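Local coordinates for XAC2610 protein (Xanthomonas axonopodis pv. citri, PDB 4QTQ), which probably acts as an immunity protein that inhibits a peptidoglycan hydrolase associated with the bacterium's type IV secretion system, and binds calcium, at residues D102-V107 and Y125-A130. Numbering follows the deposited sequence.
Sequences DGHEDV and YLFDAA. With CA (calcium ion), chain B.
Asp-106 and Phe-127 meet where an Asp-rich calcium-binding loop runs into the first strand of a beta hairpin, a compact example of one carboxylate serving metal and backbone together. Strands 106-112 and 121-128 pair antiparallel as neighbours in a mixed sheet, and Val-107 and Tyr-125 form a hydrogen-bonded pair through both their backbone bonds. Toward the loop, the backbone N-H of Phe-127 is taken by the Asp-106 side chain, not by a main-chain carbonyl. Followed outward, Asp-106 begins with CB against the carbonyl O of Tyr-125, at 3.2 Å. CG, placed beside its own backbone N (chi1 -50°), packs 3.5 Å from CD2 of Leu-126. At the tip the carboxylate is bidentate, OD1 and OD2 each 2.6 Å from the calcium. OD1 also accepts the backbone N-H of Phe-127 on its anti side, 20° out of the carboxylate plane; OD2 accepts from the backbone N of Ile-99. Two N-H groups and the metal thus fix the rotation of the group. Asp-102 OD1 and the carbonyl O of His-104 bind the same ion, and Asp-98 and Asn-100 complete the protein ligands. Asp-102 OD1 also takes the N-H of His-104, closing an Asx turn. The side chain of His-104 turns away from the ion, and its imidazole stacks face to face on the Phe-127 ring, planes 20° apart, with His-104 CE1 over the centre of the phenyl ring. His-104 ND1 donates to the Glu-105 carbonyl O, holding the imidazole over that ring, while Phe-57 meets His-104 edge-to-face. A calcium-bound water finally ties the two segments together, donating one hydrogen to Asp-102 OD2 and the other to the backbone O of Phe-127, 2.7 Å from the water oxygen.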
loop_
_atom_site.group_PDB
_atom_site.type_symbol
_atom_site.label_atom_id
_atom_site.label_comp_id
_atom_site.label_asym_id
_atom_site.label_seq_id
_atom_site.Cartn_x
_atom_site.Cartn_y
_atom_site.Cartn_z
ATOM N N ASP A 102 6.618 6.545 13.347
ATOM C CA ASP A 102 6.307 7.100 14.662
ATOM C C ASP A 102 6.008 6.041 15.724
ATOM O O ASP A 102 5.633 6.382 16.835
ATOM C CB ASP A 102 5.142 8.096 14.562
ATOM C CG ASP A 102 3.795 7.426 14.276
ATOM O OD1 ASP A 102 3.748 6.225 13.946
ATOM O OD2 ASP A 102 2.771 8.121 14.388
ATOM N N GLY A 103 6.160 4.764 15.393
ATOM C CA GLY A 103 5.966 3.694 16.373
ATOM C C GLY A 103 4.550 3.141 16.477
ATOM O O GLY A 103 4.310 2.214 17.254
ATOM N N HIS A 104 3.613 3.702 15.713
ATOM C CA HIS A 104 2.259 3.163 15.662
ATOM C C HIS A 104 1.899 2.657 14.271
ATOM O O HIS A 104 2.102 3.362 13.282
ATOM C CB HIS A 104 1.231 4.199 16.084
ATOM C CG HIS A 104 -0.065 3.583 16.491
ATOM N ND1 HIS A 104 -1.019 3.191 15.576
ATOM C CD2 HIS A 104 -0.534 3.223 17.708
ATOM C CE1 HIS A 104 -2.040 2.654 16.217
ATOM N NE2 HIS A 104 -1.768 2.657 17.511
ATOM N N GLU A 105 1.342 1.447 14.199
ATOM C CA GLU A 105 1.015 0.865 12.916
ATOM C C GLU A 105 -0.054 1.690 12.213
ATOM O O GLU A 105 -0.963 2.254 12.839
ATOM C CB GLU A 105 0.524 -0.574 13.018
ATOM C CG GLU A 105 1.618 -1.601 13.189
ATOM C CD GLU A 105 1.880 -1.883 14.640
ATOM O OE1 GLU A 105 1.570 -1.005 15.482
ATOM O OE2 GLU A 105 2.394 -2.980 14.938
ATOM N N ASP A 106 0.116 1.760 10.904
ATOM C CA ASP A 106 -0.834 2.337 9.994
ATOM C C ASP A 106 -1.465 1.185 9.213
ATOM O O ASP A 106 -1.116 0.023 9.417
ATOM C CB ASP A 106 -0.095 3.304 9.080
ATOM C CG ASP A 106 0.773 4.277 9.863
ATOM O OD1 ASP A 106 0.223 5.010 10.723
ATOM O OD2 ASP A 106 2.005 4.303 9.644
ATOM N N VAL A 107 -2.393 1.499 8.312
ATOM C CA VAL A 107 -3.154 0.464 7.637
ATOM C C VAL A 107 -3.198 0.716 6.129
ATOM O O VAL A 107 -3.382 1.858 5.672
ATOM C CB VAL A 107 -4.587 0.338 8.214
ATOM C CG1 VAL A 107 -5.376 -0.754 7.492
ATOM C CG2 VAL A 107 -4.529 0.062 9.699
ATOM N N TYR A 125 -3.992 4.506 5.138
ATOM C CA TYR A 125 -4.487 5.233 6.311
ATOM C C TYR A 125 -3.403 5.318 7.397
ATOM O O TYR A 125 -2.947 4.284 7.921
ATOM C CB TYR A 125 -5.724 4.546 6.908
ATOM C CG TYR A 125 -6.826 4.214 5.913
ATOM C CD1 TYR A 125 -6.694 3.140 5.044
ATOM C CD2 TYR A 125 -7.993 4.964 5.850
ATOM C CE1 TYR A 125 -7.682 2.825 4.127
ATOM C CE2 TYR A 125 -8.999 4.664 4.932
ATOM C CZ TYR A 125 -8.828 3.590 4.069
ATOM O OH TYR A 125 -9.790 3.241 3.169
ATOM N N LEU A 126 -2.995 6.543 7.735
ATOM C CA LEU A 126 -2.032 6.760 8.812
ATOM C C LEU A 126 -2.752 6.953 10.146
ATOM O O LEU A 126 -3.760 7.658 10.233
ATOM C CB LEU A 126 -1.148 7.975 8.511
ATOM C CG LEU A 126 -0.258 7.910 7.271
ATOM C CD1 LEU A 126 0.600 9.158 7.209
ATOM C CD2 LEU A 126 0.626 6.669 7.280
ATOM N N PHE A 127 -2.229 6.330 11.193
ATOM C CA PHE A 127 -2.755 6.572 12.510
ATOM C C PHE A 127 -2.403 7.998 12.923
ATOM O O PHE A 127 -1.239 8.389 12.902
ATOM C CB PHE A 127 -2.194 5.584 13.532
ATOM C CG PHE A 127 -2.881 5.659 14.852
ATOM C CD1 PHE A 127 -4.167 5.163 14.999
ATOM C CD2 PHE A 127 -2.260 6.251 15.944
ATOM C CE1 PHE A 127 -4.818 5.247 16.215
ATOM C CE2 PHE A 127 -2.903 6.332 17.165
ATOM C CZ PHE A 127 -4.180 5.821 17.305
ATOM N N ASP A 128 -3.423 8.777 13.257
ATOM C CA ASP A 128 -3.229 10.154 13.665
ATOM C C ASP A 128 -3.305 10.168 15.180
ATOM O O ASP A 128 -4.386 10.032 15.752
ATOM C CB ASP A 128 -4.299 11.045 13.039
ATOM C CG ASP A 128 -3.942 12.515 13.091
ATOM O OD1 ASP A 128 -3.770 13.053 14.206
ATOM O OD2 ASP A 128 -3.839 13.131 12.009
ATOM N N ALA A 129 -2.142 10.308 15.813
ATOM C CA ALA A 129 -1.998 10.217 17.270
ATOM C C ALA A 129 -2.876 11.212 18.043
ATOM O O ALA A 129 -3.339 10.912 19.150
ATOM C CB ALA A 129 -0.536 10.402 17.657
ATOM N N ALA A 130 -3.097 12.384 17.448
ATOM C CA ALA A 130 -3.938 13.418 18.050
ATOM C C ALA A 130 -5.389 12.971 18.084
ATOM O O ALA A 130 -6.024 12.957 19.140
ATOM C CB ALA A 130 -3.809 14.724 17.272
HETATM CA CA CA B . 2.424 5.322 12.015
HETATM O O HOH W 1 1.017 6.976 12.800
#